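Putative Acetyltransferase (Pyrococcus horikoshii, PDB 3DDD) binds coenzyme A and, as a member of the GNAT acetyltransferase family, probably transfers an acyl group from acyl-CoA to an acceptor. Local coordinates at residues R222-I227 with L249-I254; D29-V34 with G45-V50; D141-V146 with I272-D277; L58-D63 with R183-E188. All blocks are in the same frame, centred on the assembly; numbering follows the deposited sequence.

Interaction 1 of 4, residues R222-I227 with L249-I254; sequences RVAEKI and LELIKI
Glu225, on helix 221-233, and Leu251, on helix 246-252, bring their CA atoms to 6.5 Å of each other, the shortest such separation between 222-227 and 249-254. No hydrogen bond crosses here, so the evidence for the contact is carbon packing over an area of only 185 Å². Leu251 does most of the touching. With its CG anti to the backbone N (chi1 178°), the isobutyl group reaches over to the facing helix. Its CD1 sits on the Glu225 backbone, 3.3 Å from the amide N of Glu225 and 3.5 Å from Glu225 CB. The same Leu251 CD1 also touches Ala224 CB at 3.9 Å, with Leu251 CD2 at 4.0 Å from that methyl. The tightest part is thus a methyl seated on the helix backbone. Strand 212-218, helix 221-233 and strand 238-242, the two strands pairing in parallel, are consistent with the beta-alpha-beta unit of a GNAT domain, and helix 246-252 follows the second strand; Ala224 also rests on Ala218 of the first strand and Ile252 on Ile241 of the second. At the outer margin the extended side chain of Glu225 is crossed at about a right angle by Ile254, whose CD1 comes to 3.6 Å from Glu225 OE1. The charge of that carboxylate is met through OE2, by a salt bridge to Lys156, while Ile254 also touches Pro154 in a loop.

Interaction 2 of 4, residues D29-V34 with G45-V50; sequences DIEDMV and GPRESV
The guanidinium of Arg47 has one face covered by Val34, whose CG1 sits 3.6 Å above its plane and over its centre, while Glu31 OE1 lies at its edge, 7° out of that plane. This is a pairing of two helices joined by a short loop, 30-41 and 47-60, in the N-terminal GNAT region. Two nitrogens on one side of the guanidinium converge on a single oxygen: Arg47 NH2 reaches Glu31 OE1 at 3.1 Å, Arg47 NE the same atom at 3.3 Å, both nearly along its C-O axis. Carboxylate and guanidinium planes in this side-on salt bridge are 25° apart. A bend at chi2 (-53°) folds the Glu31 chain so that its carboxylate comes to the arginine. The buried part lies on the Val34 side of the guanidinium: Val34 CG1 also meets Val50 CB at 3.9 Å. Arg47 NH2 has a further acceptor in Ser35 OG, a hydroxyl that is itself hydrogen-bonded to Glu31 O.

Interaction 3 of 4, residues D141-V146 with I272-D277; sequences DEYRTV and IEEKVD
Tyr143 has Glu274 OE2 at the edge of its ring and in the ring plane, 2.8 Å from Tyr143 OH and 3.2 Å from Tyr143 CE2, although ring and carboxylate planes are 38° apart. The hydroxyl donates to OE2 on its syn side, with the donor 30° out of the carboxylate plane. The two side chains come from opposite directions, and the Glu274 chain, extended beyond CG, carries its carboxylate to the hydroxyl. Val276 adds a marginal apolar touch, its CG2 being 4.3 Å from Tyr143 CZ. Strand 140-149 lies between strands 258-267 and 238-242, and 258-267 in turn lies between 121-126 and 140-149, so the two GNAT regions appear to interleave strands; the irregular segment 272-277 passes beside that junction. Arg123 forms salt bridges to Glu274 OE1 and to Glu142 OE1, which probably eases the proximity of the two acids, Glu142 OE1 and Glu274 OE2 being 4.8 Å apart. A phenylalanine in place of Tyr143 would probably leave Glu274 OE2 without this donor and its carboxylate less firmly fixed in rotation. A second bridge between the segments runs through a water, which donates to Glu142 OE2 at 2.7 Å and accepts from Ile272 N at 3.0 Å. Glu142 OE2 is also salt-bridged to Arg267.

Interaction 4 of 4, residues L58-D63 with R183-E188; sequences LEVQPD and RIRVLE
Val60 and Val186 form the tight side of this contact: Val60 CG1 and Val186 CG2 approach to 3.5 Å, closer than usual for methyl carbons, at the point where the two CA atoms are 5.9 Å apart. Beside them the interaction turns polar. Arg185 NE and Arg185 NH2 both donate to Val60 O, each at 2.9 Å and 146°, with the oxygen in the guanidinium plane; NE meets a lone pair of the oxygen in the carbonyl plane, whereas NH2 is 49° above that plane. The arginine gets there by a chain extended from CG to NE. Its acceptor belongs to the last turn of helix 47-60, so the contact joins the end of this helix in the N-terminal GNAT region to the start of helix 184-192 in the C-terminal one. Arg185 NH1 extends the link to Phe82 O. A leucine at Arg185 would probably strip Val60 O of both these donors and break the tie to Phe82 O. The buried Gln61 amide, its OE1 hydrogen-bonded to Phe82 N, stands 78° from the guanidinium plane; Gln61 OE1 is 2.9 Å from Arg185 NH2, but at too poor an angle for a hydrogen bond. Toward solvent lie the partly exposed Arg185 and the exposed Asp63 and Glu59, the last salt-bridged to Arg192 and Arg193.

From the N terminus, interaction 2 comes first and closes a short loop of ten residues, pairing helix 30-41 with the start of helix 47-60. The end of that second helix opens interaction 4, and the two contacts touch through Ile30 CD1 and Leu58 CD1 at 3.9 Å. Strand 140-149 opens interaction 3 before helix 184-192 closes interaction 4, so these long-range contacts cross in the chain, both linking the earlier GNAT region or its following strand to the later one. Interaction 1 opens and closes within the span of interaction 3, staying inside the C-terminal GNAT region, and its centre is about 33 Å from that of interaction 2.

Interaction 1 of 4, residues R222-I227 with L249-I254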
loop_
_atom_site.group_PDB
_atom_site.type_symbol
_atom_site.label_atom_id
_atom_site.label_comp_id
_atom_site.label_asym_id
_atom_site.label_seq_id
_atom_site.Cartn_x
_atom_site.Cartn_y
_atom_site.Cartn_z
ATOM N N ARG A 222 -17.492 17.021 5.380
ATOM C CA ARG A 222 -17.309 17.686 6.674
ATOM C C ARG A 222 -16.769 16.741 7.737
ATOM O O ARG A 222 -15.930 17.149 8.508
ATOM C CB ARG A 222 -18.544 18.435 7.182
ATOM C CG ARG A 222 -19.801 17.641 7.304
ATOM C CD ARG A 222 -20.839 18.383 8.197
ATOM N NE ARG A 222 -20.590 18.057 9.593
ATOM C CZ ARG A 222 -21.004 16.947 10.202
ATOM N NH1 ARG A 222 -21.727 16.028 9.559
ATOM N NH2 ARG A 222 -20.690 16.758 11.474
ATOM N N VAL A 223 -17.228 15.494 7.767
ATOM C CA VAL A 223 -16.668 14.502 8.678
ATOM C C VAL A 223 -15.210 14.167 8.318
ATOM O O VAL A 223 -14.350 14.106 9.218
ATOM C CB VAL A 223 -17.562 13.255 8.785
ATOM C CG1 VAL A 223 -16.819 12.106 9.403
ATOM C CG2 VAL A 223 -18.830 13.598 9.630
ATOM N N ALA A 224 -14.909 13.992 7.030
ATOM C CA ALA A 224 -13.500 13.758 6.594
ATOM C C ALA A 224 -12.611 14.897 7.065
ATOM O O ALA A 224 -11.492 14.652 7.550
ATOM C CB ALA A 224 -13.377 13.600 5.091
ATOM N N GLU A 225 -13.084 16.140 6.929
ATOM C CA GLU A 225 -12.285 17.276 7.396
ATOM C C GLU A 225 -11.991 17.202 8.896
ATOM O O GLU A 225 -10.849 17.379 9.286
ATOM C CB GLU A 225 -12.929 18.609 7.048
ATOM C CG GLU A 225 -12.072 19.796 7.453
ATOM C CD GLU A 225 -12.793 21.108 7.276
ATOM O OE1 GLU A 225 -12.713 21.690 6.177
ATOM O OE2 GLU A 225 -13.442 21.554 8.245
ATOM N N LYS A 226 -13.014 16.959 9.722
ATOM C CA LYS A 226 -12.838 16.824 11.186
ATOM C C LYS A 226 -11.730 15.820 11.475
ATOM O O LYS A 226 -10.848 16.069 12.294
ATOM C CB LYS A 226 -14.090 16.275 11.903
ATOM C CG LYS A 226 -15.350 17.062 11.782
ATOM C CD LYS A 226 -16.513 16.380 12.553
ATOM C CE LYS A 226 -16.770 17.030 13.905
ATOM N NZ LYS A 226 -17.344 16.060 14.872
ATOM N N ILE A 227 -11.805 14.656 10.830
ATOM C CA ILE A 227 -10.799 13.613 11.076
ATOM C C ILE A 227 -9.419 14.119 10.616
ATOM O O ILE A 227 -8.440 14.025 11.353
ATOM C CB ILE A 227 -11.172 12.280 10.423
ATOM C CG1 ILE A 227 -12.468 11.740 11.035
ATOM C CG2 ILE A 227 -10.022 11.246 10.554
ATOM C CD1 ILE A 227 -13.141 10.682 10.157
ATOM N N LEU A 249 -9.634 16.103 -3.065
ATOM C CA LEU A 249 -8.725 17.165 -3.506
ATOM C C LEU A 249 -9.082 18.524 -2.936
ATOM O O LEU A 249 -8.199 19.308 -2.628
ATOM C CB LEU A 249 -8.736 17.294 -5.039
ATOM C CG LEU A 249 -8.365 16.112 -5.977
ATOM C CD1 LEU A 249 -7.501 15.055 -5.259
ATOM C CD2 LEU A 249 -9.583 15.453 -6.658
ATOM N N GLU A 250 -10.381 18.813 -2.831
ATOM C CA GLU A 250 -10.848 20.081 -2.253
ATOM C C GLU A 250 -10.616 20.113 -0.750
ATOM O O GLU A 250 -10.295 21.139 -0.205
ATOM C CB GLU A 250 -12.341 20.285 -2.541
ATOM C CG GLU A 250 -12.901 21.652 -2.114
ATOM C CD GLU A 250 -12.282 22.847 -2.879
ATOM O OE1 GLU A 250 -11.746 22.661 -4.010
ATOM O OE2 GLU A 250 -12.350 23.975 -2.336
ATOM N N LEU A 251 -10.806 18.969 -0.102
ATOM C CA LEU A 251 -10.664 18.813 1.343
ATOM C C LEU A 251 -9.269 19.222 1.800
ATOM O O LEU A 251 -9.098 19.951 2.770
ATOM C CB LEU A 251 -10.914 17.328 1.725
ATOM C CG LEU A 251 -10.772 16.923 3.209
ATOM C CD1 LEU A 251 -12.065 17.141 3.971
ATOM C CD2 LEU A 251 -10.303 15.460 3.349
ATOM N N ILE A 252 -8.248 18.741 1.109
ATOM C CA ILE A 252 -6.875 18.928 1.596
ATOM C C ILE A 252 -6.311 20.321 1.326
ATOM O O ILE A 252 -5.293 20.692 1.905
ATOM C CB ILE A 252 -5.931 17.828 1.080
ATOM C CG1 ILE A 252 -5.820 17.852 -0.452
ATOM C CG2 ILE A 252 -6.435 16.472 1.574
ATOM C CD1 ILE A 252 -4.534 17.230 -0.967
ATOM N N LYS A 253 -6.998 21.105 0.493
ATOM C CA LYS A 253 -6.522 22.427 0.122
ATOM C C LYS A 253 -6.276 23.341 1.302
ATOM O O LYS A 253 -5.373 24.163 1.244
ATOM C CB LYS A 253 -7.483 23.088 -0.874
ATOM C CG LYS A 253 -7.379 22.487 -2.286
ATOM C CD LYS A 253 -8.391 23.131 -3.308
ATOM C CE LYS A 253 -8.154 22.593 -4.743
ATOM N NZ LYS A 253 -9.333 22.810 -5.625
ATOM N N ILE A 254 -7.037 23.201 2.379
ATOM C CA ILE A 254 -6.815 24.085 3.550
ATOM C C ILE A 254 -5.464 23.823 4.250
ATOM O O ILE A 254 -5.029 24.611 5.095
ATOM C CB ILE A 254 -7.977 24.016 4.593
ATOM C CG1 ILE A 254 -8.240 22.565 5.036
ATOM C CG2 ILE A 254 -9.224 24.639 4.007
ATOM C CD1 ILE A 254 -9.195 22.450 6.189
#

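Interaction 2 of 4, residues D29-V34 with G45-V50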
loop_
_atom_site.group_PDB
_atom_site.type_symbol
_atom_site.label_atom_id
_atom_site.label_comp_id
_atom_site.label_asym_id
_atom_site.label_seq_id
_atom_site.Cartn_x
_atom_site.Cartn_y
_atom_site.Cartn_z
ATOM N N ASP A 29 14.690 -12.473 6.483
ATOM C CA ASP A 29 15.123 -11.730 5.311
ATOM C C ASP A 29 14.836 -10.209 5.368
ATOM O O ASP A 29 15.015 -9.514 4.353
ATOM C CB ASP A 29 14.446 -12.298 4.070
ATOM C CG ASP A 29 14.838 -13.718 3.803
ATOM O OD1 ASP A 29 16.030 -13.996 3.602
ATOM O OD2 ASP A 29 13.956 -14.570 3.789
ATOM N N ILE A 30 14.418 -9.699 6.533
ATOM C CA ILE A 30 13.949 -8.304 6.636
ATOM C C ILE A 30 15.037 -7.302 6.262
ATOM O O ILE A 30 14.775 -6.343 5.538
ATOM C CB ILE A 30 13.353 -7.982 8.053
ATOM C CG1 ILE A 30 11.977 -8.630 8.204
ATOM C CG2 ILE A 30 13.142 -6.471 8.280
ATOM C CD1 ILE A 30 10.868 -7.819 7.580
ATOM N N GLU A 31 16.255 -7.528 6.730
ATOM C CA GLU A 31 17.327 -6.593 6.447
ATOM C C GLU A 31 17.589 -6.522 4.934
ATOM O O GLU A 31 17.716 -5.429 4.368
ATOM C CB GLU A 31 18.590 -6.924 7.243
ATOM C CG GLU A 31 18.489 -6.660 8.810
ATOM C CD GLU A 31 18.016 -5.231 9.217
ATOM O OE1 GLU A 31 18.156 -4.263 8.431
ATOM O OE2 GLU A 31 17.483 -5.069 10.341
ATOM N N ASP A 32 17.638 -7.678 4.280
ATOM C CA ASP A 32 17.815 -7.701 2.832
ATOM C C ASP A 32 16.677 -7.010 2.091
ATOM O O ASP A 32 16.908 -6.285 1.126
ATOM C CB ASP A 32 17.993 -9.144 2.321
ATOM C CG ASP A 32 19.298 -9.764 2.778
ATOM O OD1 ASP A 32 20.152 -9.022 3.327
ATOM O OD2 ASP A 32 19.488 -10.976 2.555
HETATM N N MSE A 33 15.448 -7.234 2.523
HETATM C CA MSE A 33 14.316 -6.610 1.849
HETATM C C MSE A 33 14.486 -5.101 1.954
HETATM O O MSE A 33 14.304 -4.371 0.965
HETATM C CB MSE A 33 12.987 -7.048 2.487
HETATM C CG MSE A 33 12.691 -8.521 2.299
HETATM SE SE MSE A 33 11.365 -9.260 3.502
HETATM C CE MSE A 33 9.856 -8.123 3.106
ATOM N N VAL A 34 14.814 -4.642 3.164
ATOM C CA VAL A 34 14.998 -3.221 3.424
ATOM C C VAL A 34 16.095 -2.615 2.558
ATOM O O VAL A 34 15.942 -1.509 2.031
ATOM C CB VAL A 34 15.299 -2.933 4.906
ATOM C CG1 VAL A 34 15.651 -1.436 5.081
ATOM C CG2 VAL A 34 14.067 -3.294 5.798
ATOM N N GLY A 45 15.464 8.503 3.804
ATOM C CA GLY A 45 14.977 8.476 5.191
ATOM C C GLY A 45 15.652 7.461 6.090
ATOM O O GLY A 45 16.540 6.721 5.651
ATOM N N PRO A 46 15.211 7.384 7.353
ATOM C CA PRO A 46 15.814 6.433 8.275
ATOM C C PRO A 46 15.406 4.970 7.979
ATOM O O PRO A 46 14.266 4.696 7.608
ATOM C CB PRO A 46 15.298 6.898 9.653
ATOM C CG PRO A 46 14.000 7.546 9.368
ATOM C CD PRO A 46 14.107 8.136 7.977
ATOM N N ARG A 47 16.353 4.061 8.185
ATOM C CA ARG A 47 16.198 2.641 7.900
ATOM C C ARG A 47 15.026 1.972 8.638
ATOM O O ARG A 47 14.201 1.261 8.042
ATOM C CB ARG A 47 17.491 1.928 8.308
ATOM C CG ARG A 47 18.095 1.055 7.241
ATOM C CD ARG A 47 19.104 0.094 7.820
ATOM N NE ARG A 47 18.899 -1.273 7.330
ATOM C CZ ARG A 47 19.206 -1.697 6.110
ATOM N NH1 ARG A 47 19.725 -0.865 5.216
ATOM N NH2 ARG A 47 18.983 -2.965 5.777
ATOM N N GLU A 48 14.992 2.200 9.945
ATOM C CA GLU A 48 14.003 1.657 10.855
ATOM C C GLU A 48 12.590 1.883 10.348
ATOM O O GLU A 48 11.682 1.097 10.567
ATOM C CB GLU A 48 14.195 2.338 12.225
ATOM C CG GLU A 48 13.329 1.801 13.357
ATOM C CD GLU A 48 11.887 2.282 13.296
ATOM O OE1 GLU A 48 11.629 3.377 12.736
ATOM O OE2 GLU A 48 11.011 1.547 13.809
ATOM N N SER A 49 12.403 2.984 9.663
ATOM C CA SER A 49 11.122 3.293 9.067
ATOM C C SER A 49 10.663 2.152 8.147
ATOM O O SER A 49 9.527 1.667 8.243
ATOM C CB SER A 49 11.280 4.598 8.284
ATOM O OG SER A 49 10.037 5.210 8.145
ATOM N N VAL A 50 11.555 1.743 7.241
ATOM C CA VAL A 50 11.267 0.696 6.247
ATOM C C VAL A 50 11.178 -0.672 6.938
ATOM O O VAL A 50 10.291 -1.452 6.637
ATOM C CB VAL A 50 12.348 0.644 5.115
ATOM C CG1 VAL A 50 11.877 -0.207 3.915
ATOM C CG2 VAL A 50 12.715 2.063 4.654
#

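Interaction 3 of 4, residues D141-V146 with I272-D277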
loop_
_atom_site.group_PDB
_atom_site.type_symbol
_atom_site.label_atom_id
_atom_site.label_comp_id
_atom_site.label_asym_id
_atom_site.label_seq_id
_atom_site.Cartn_x
_atom_site.Cartn_y
_atom_site.Cartn_z
ATOM N N ASP A 141 -5.636 0.633 -16.842
ATOM C CA ASP A 141 -5.729 1.797 -15.961
ATOM C C ASP A 141 -7.079 1.887 -15.250
ATOM O O ASP A 141 -8.132 1.650 -15.856
ATOM C CB ASP A 141 -5.528 3.108 -16.733
ATOM C CG ASP A 141 -4.141 3.252 -17.330
ATOM O OD1 ASP A 141 -3.279 2.406 -17.090
ATOM O OD2 ASP A 141 -3.926 4.237 -18.049
ATOM N N GLU A 142 -7.035 2.227 -13.968
ATOM C CA GLU A 142 -8.236 2.607 -13.246
ATOM C C GLU A 142 -8.281 4.130 -13.083
ATOM O O GLU A 142 -8.921 4.801 -13.870
ATOM C CB GLU A 142 -8.320 1.862 -11.905
ATOM C CG GLU A 142 -8.587 0.371 -12.121
ATOM C CD GLU A 142 -9.071 -0.347 -10.884
ATOM O OE1 GLU A 142 -8.618 -0.015 -9.769
ATOM O OE2 GLU A 142 -9.913 -1.252 -11.031
ATOM N N TYR A 143 -7.555 4.664 -12.112
ATOM C CA TYR A 143 -7.479 6.097 -11.865
ATOM C C TYR A 143 -6.186 6.332 -11.081
ATOM O O TYR A 143 -5.626 5.389 -10.536
ATOM C CB TYR A 143 -8.704 6.594 -11.052
ATOM C CG TYR A 143 -9.044 5.701 -9.873
ATOM C CD1 TYR A 143 -8.296 5.746 -8.733
ATOM C CD2 TYR A 143 -10.094 4.770 -9.931
ATOM C CE1 TYR A 143 -8.562 4.920 -7.655
ATOM C CE2 TYR A 143 -10.378 3.931 -8.839
ATOM C CZ TYR A 143 -9.590 4.018 -7.700
ATOM O OH TYR A 143 -9.799 3.223 -6.580
ATOM N N ARG A 144 -5.746 7.591 -11.013
ATOM C CA ARG A 144 -4.519 7.962 -10.289
ATOM C C ARG A 144 -4.722 8.035 -8.786
ATOM O O ARG A 144 -5.811 8.345 -8.295
ATOM C CB ARG A 144 -3.955 9.299 -10.786
ATOM C CG ARG A 144 -3.204 9.202 -12.098
ATOM C CD ARG A 144 -3.026 10.557 -12.760
ATOM N NE ARG A 144 -1.876 11.302 -12.242
ATOM C CZ ARG A 144 -1.916 12.490 -11.620
ATOM N NH1 ARG A 144 -3.055 13.136 -11.390
ATOM N NH2 ARG A 144 -0.784 13.037 -11.217
ATOM N N THR A 145 -3.657 7.743 -8.059
ATOM C CA THR A 145 -3.675 7.789 -6.613
ATOM C C THR A 145 -2.501 8.700 -6.290
ATOM O O THR A 145 -1.353 8.334 -6.517
ATOM C CB THR A 145 -3.486 6.363 -5.979
ATOM O OG1 THR A 145 -2.641 5.552 -6.807
ATOM C CG2 THR A 145 -4.813 5.644 -5.789
ATOM N N VAL A 146 -2.810 9.881 -5.746
ATOM C CA VAL A 146 -1.856 11.010 -5.631
ATOM C C VAL A 146 -1.446 11.286 -4.182
ATOM O O VAL A 146 -2.290 11.520 -3.315
ATOM C CB VAL A 146 -2.425 12.274 -6.286
ATOM C CG1 VAL A 146 -1.425 13.405 -6.260
ATOM C CG2 VAL A 146 -2.814 11.966 -7.731
ATOM N N ILE A 272 -13.957 -4.456 -9.116
ATOM C CA ILE A 272 -14.443 -4.627 -7.767
ATOM C C ILE A 272 -15.371 -3.457 -7.467
ATOM O O ILE A 272 -15.013 -2.317 -7.705
ATOM C CB ILE A 272 -13.246 -4.610 -6.747
ATOM C CG1 ILE A 272 -12.365 -5.869 -6.916
ATOM C CG2 ILE A 272 -13.753 -4.447 -5.308
ATOM C CD1 ILE A 272 -13.147 -7.195 -7.026
ATOM N N GLU A 273 -16.562 -3.748 -6.956
ATOM C CA GLU A 273 -17.484 -2.717 -6.491
ATOM C C GLU A 273 -16.844 -1.985 -5.292
ATOM O O GLU A 273 -16.645 -2.580 -4.259
ATOM C CB GLU A 273 -18.831 -3.368 -6.109
ATOM C CG GLU A 273 -20.003 -2.382 -5.858
ATOM C CD GLU A 273 -21.307 -3.060 -5.345
ATOM O OE1 GLU A 273 -21.425 -4.316 -5.403
ATOM O OE2 GLU A 273 -22.222 -2.319 -4.893
ATOM N N GLU A 274 -16.480 -0.720 -5.464
ATOM C CA GLU A 274 -15.928 0.096 -4.387
ATOM C C GLU A 274 -16.700 1.408 -4.296
ATOM O O GLU A 274 -17.341 1.804 -5.246
ATOM C CB GLU A 274 -14.427 0.357 -4.608
ATOM C CG GLU A 274 -14.080 1.112 -5.881
ATOM C CD GLU A 274 -12.582 1.259 -6.104
ATOM O OE1 GLU A 274 -11.778 0.789 -5.260
ATOM O OE2 GLU A 274 -12.206 1.860 -7.130
ATOM N N LYS A 275 -16.657 2.077 -3.151
ATOM C CA LYS A 275 -17.393 3.334 -3.004
ATOM C C LYS A 275 -16.394 4.474 -2.800
ATOM O O LYS A 275 -16.110 4.918 -1.692
ATOM C CB LYS A 275 -18.432 3.239 -1.886
ATOM C CG LYS A 275 -19.413 4.416 -1.891
ATOM C CD LYS A 275 -20.624 4.211 -0.966
ATOM C CE LYS A 275 -21.524 5.462 -0.890
ATOM N NZ LYS A 275 -21.339 6.409 -2.050
ATOM N N VAL A 276 -15.845 4.917 -3.914
ATOM C CA VAL A 276 -14.644 5.732 -3.922
ATOM C C VAL A 276 -14.938 7.203 -3.542
ATOM O O VAL A 276 -14.023 7.952 -3.207
ATOM C CB VAL A 276 -13.954 5.638 -5.310
ATOM C CG1 VAL A 276 -14.753 6.441 -6.362
ATOM C CG2 VAL A 276 -12.489 6.076 -5.219
ATOM N N ASP A 277 -16.218 7.583 -3.605
ATOM C CA ASP A 277 -16.677 8.902 -3.164
ATOM C C ASP A 277 -16.508 9.094 -1.661
ATOM O O ASP A 277 -16.266 10.209 -1.203
ATOM C CB ASP A 277 -18.138 9.206 -3.617
ATOM C CG ASP A 277 -19.168 8.207 -3.091
ATOM O OD1 ASP A 277 -19.191 7.067 -3.591
ATOM O OD2 ASP A 277 -19.991 8.572 -2.214
HETATM O O HOH W 1 -11.901 -2.278 -9.502
#

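Interaction 4 of 4, residues L58-D63 with R183-E188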
loop_
_atom_site.group_PDB
_atom_site.type_symbol
_atom_site.label_atom_id
_atom_site.label_comp_id
_atom_site.label_asym_id
_atom_site.label_seq_id
_atom_site.Cartn_x
_atom_site.Cartn_y
_atom_site.Cartn_z
ATOM N N LEU A 58 4.829 -8.600 6.299
ATOM C CA LEU A 58 4.919 -10.034 6.518
ATOM C C LEU A 58 3.913 -10.568 7.555
ATOM O O LEU A 58 3.575 -11.735 7.504
ATOM C CB LEU A 58 6.351 -10.469 6.886
ATOM C CG LEU A 58 7.426 -10.345 5.807
ATOM C CD1 LEU A 58 8.796 -10.836 6.304
ATOM C CD2 LEU A 58 7.007 -11.063 4.530
ATOM N N GLU A 59 3.466 -9.759 8.510
ATOM C CA GLU A 59 2.333 -10.153 9.348
ATOM C C GLU A 59 1.025 -10.226 8.539
ATOM O O GLU A 59 0.204 -11.099 8.747
ATOM C CB GLU A 59 2.133 -9.174 10.510
ATOM C CG GLU A 59 2.845 -9.576 11.766
ATOM C CD GLU A 59 2.579 -8.638 12.929
ATOM O OE1 GLU A 59 1.507 -7.966 12.964
ATOM O OE2 GLU A 59 3.466 -8.583 13.817
ATOM N N VAL A 60 0.816 -9.250 7.663
ATOM C CA VAL A 60 -0.367 -9.219 6.811
ATOM C C VAL A 60 -0.356 -10.423 5.850
ATOM O O VAL A 60 -1.379 -11.090 5.656
ATOM C CB VAL A 60 -0.469 -7.844 6.097
ATOM C CG1 VAL A 60 -1.580 -7.806 5.068
ATOM C CG2 VAL A 60 -0.677 -6.725 7.170
ATOM N N GLN A 61 0.797 -10.737 5.275
ATOM C CA GLN A 61 0.878 -11.845 4.323
ATOM C C GLN A 61 2.187 -12.586 4.488
ATOM O O GLN A 61 3.170 -12.296 3.808
ATOM C CB GLN A 61 0.681 -11.345 2.895
ATOM C CG GLN A 61 0.288 -12.459 1.894
ATOM C CD GLN A 61 -1.114 -13.012 2.122
ATOM O OE1 GLN A 61 -2.094 -12.276 2.086
ATOM N NE2 GLN A 61 -1.208 -14.319 2.337
ATOM N N PRO A 62 2.235 -13.510 5.467
ATOM C CA PRO A 62 3.505 -14.195 5.777
ATOM C C PRO A 62 4.205 -14.872 4.615
ATOM O O PRO A 62 5.442 -14.915 4.580
ATOM C CB PRO A 62 3.112 -15.198 6.868
ATOM C CG PRO A 62 1.915 -14.546 7.553
ATOM C CD PRO A 62 1.147 -13.875 6.408
ATOM N N ASP A 63 3.422 -15.405 3.690
ATOM C CA ASP A 63 3.916 -16.070 2.490
ATOM C C ASP A 63 3.742 -15.188 1.262
ATOM O O ASP A 63 3.596 -15.665 0.137
ATOM C CB ASP A 63 3.176 -17.397 2.265
ATOM C CG ASP A 63 1.638 -17.240 2.225
ATOM O OD1 ASP A 63 1.102 -16.130 2.448
ATOM O OD2 ASP A 63 0.954 -18.256 1.990
ATOM N N ARG A 183 -10.119 -5.737 4.628
ATOM C CA ARG A 183 -8.696 -5.538 4.954
ATOM C C ARG A 183 -8.490 -5.192 6.434
ATOM O O ARG A 183 -7.514 -4.562 6.803
ATOM C CB ARG A 183 -8.094 -4.425 4.103
ATOM C CG ARG A 183 -8.899 -3.125 4.177
ATOM C CD ARG A 183 -8.078 -1.922 4.032
ATOM N NE ARG A 183 -8.961 -0.796 3.833
ATOM C CZ ARG A 183 -8.748 0.222 3.016
ATOM N NH1 ARG A 183 -7.620 0.341 2.385
ATOM N NH2 ARG A 183 -9.672 1.173 2.896
ATOM N N ILE A 184 -9.392 -5.638 7.288
ATOM C CA ILE A 184 -9.364 -5.279 8.693
ATOM C C ILE A 184 -8.096 -5.797 9.357
ATOM O O ILE A 184 -7.604 -5.188 10.313
ATOM C CB ILE A 184 -10.631 -5.814 9.410
ATOM C CG1 ILE A 184 -11.871 -5.093 8.874
ATOM C CG2 ILE A 184 -10.511 -5.712 10.976
ATOM C CD1 ILE A 184 -11.766 -3.551 8.802
ATOM N N ARG A 185 -7.567 -6.917 8.866
ATOM C CA ARG A 185 -6.344 -7.490 9.438
ATOM C C ARG A 185 -5.135 -6.591 9.213
ATOM O O ARG A 185 -4.199 -6.585 9.976
ATOM C CB ARG A 185 -6.111 -8.919 8.934
ATOM C CG ARG A 185 -5.551 -9.036 7.538
ATOM C CD ARG A 185 -5.143 -10.501 7.289
ATOM N NE ARG A 185 -4.208 -10.606 6.187
ATOM C CZ ARG A 185 -4.552 -10.523 4.905
ATOM N NH1 ARG A 185 -5.815 -10.356 4.560
ATOM N NH2 ARG A 185 -3.621 -10.587 3.952
ATOM N N VAL A 186 -5.182 -5.786 8.172
ATOM C CA VAL A 186 -4.141 -4.812 7.913
ATOM C C VAL A 186 -4.232 -3.659 8.929
ATOM O O VAL A 186 -3.239 -3.301 9.587
ATOM C CB VAL A 186 -4.230 -4.331 6.434
ATOM C CG1 VAL A 186 -3.070 -3.431 6.085
ATOM C CG2 VAL A 186 -4.204 -5.559 5.536
ATOM N N LEU A 187 -5.423 -3.083 9.068
ATOM C CA LEU A 187 -5.653 -2.062 10.100
ATOM C C LEU A 187 -5.171 -2.556 11.468
ATOM O O LEU A 187 -4.429 -1.874 12.142
ATOM C CB LEU A 187 -7.138 -1.656 10.166
ATOM C CG LEU A 187 -7.548 -0.555 9.180
ATOM C CD1 LEU A 187 -7.521 -1.060 7.739
ATOM C CD2 LEU A 187 -8.913 -0.042 9.550
ATOM N N GLU A 188 -5.575 -3.761 11.844
ATOM C CA GLU A 188 -5.159 -4.366 13.109
ATOM C C GLU A 188 -3.640 -4.473 13.307
ATOM O O GLU A 188 -3.154 -4.264 14.407
ATOM C CB GLU A 188 -5.750 -5.778 13.212
ATOM C CG GLU A 188 -7.165 -5.839 13.724
ATOM C CD GLU A 188 -7.868 -7.184 13.436
ATOM O OE1 GLU A 188 -7.272 -8.085 12.802
ATOM O OE2 GLU A 188 -9.027 -7.338 13.850
#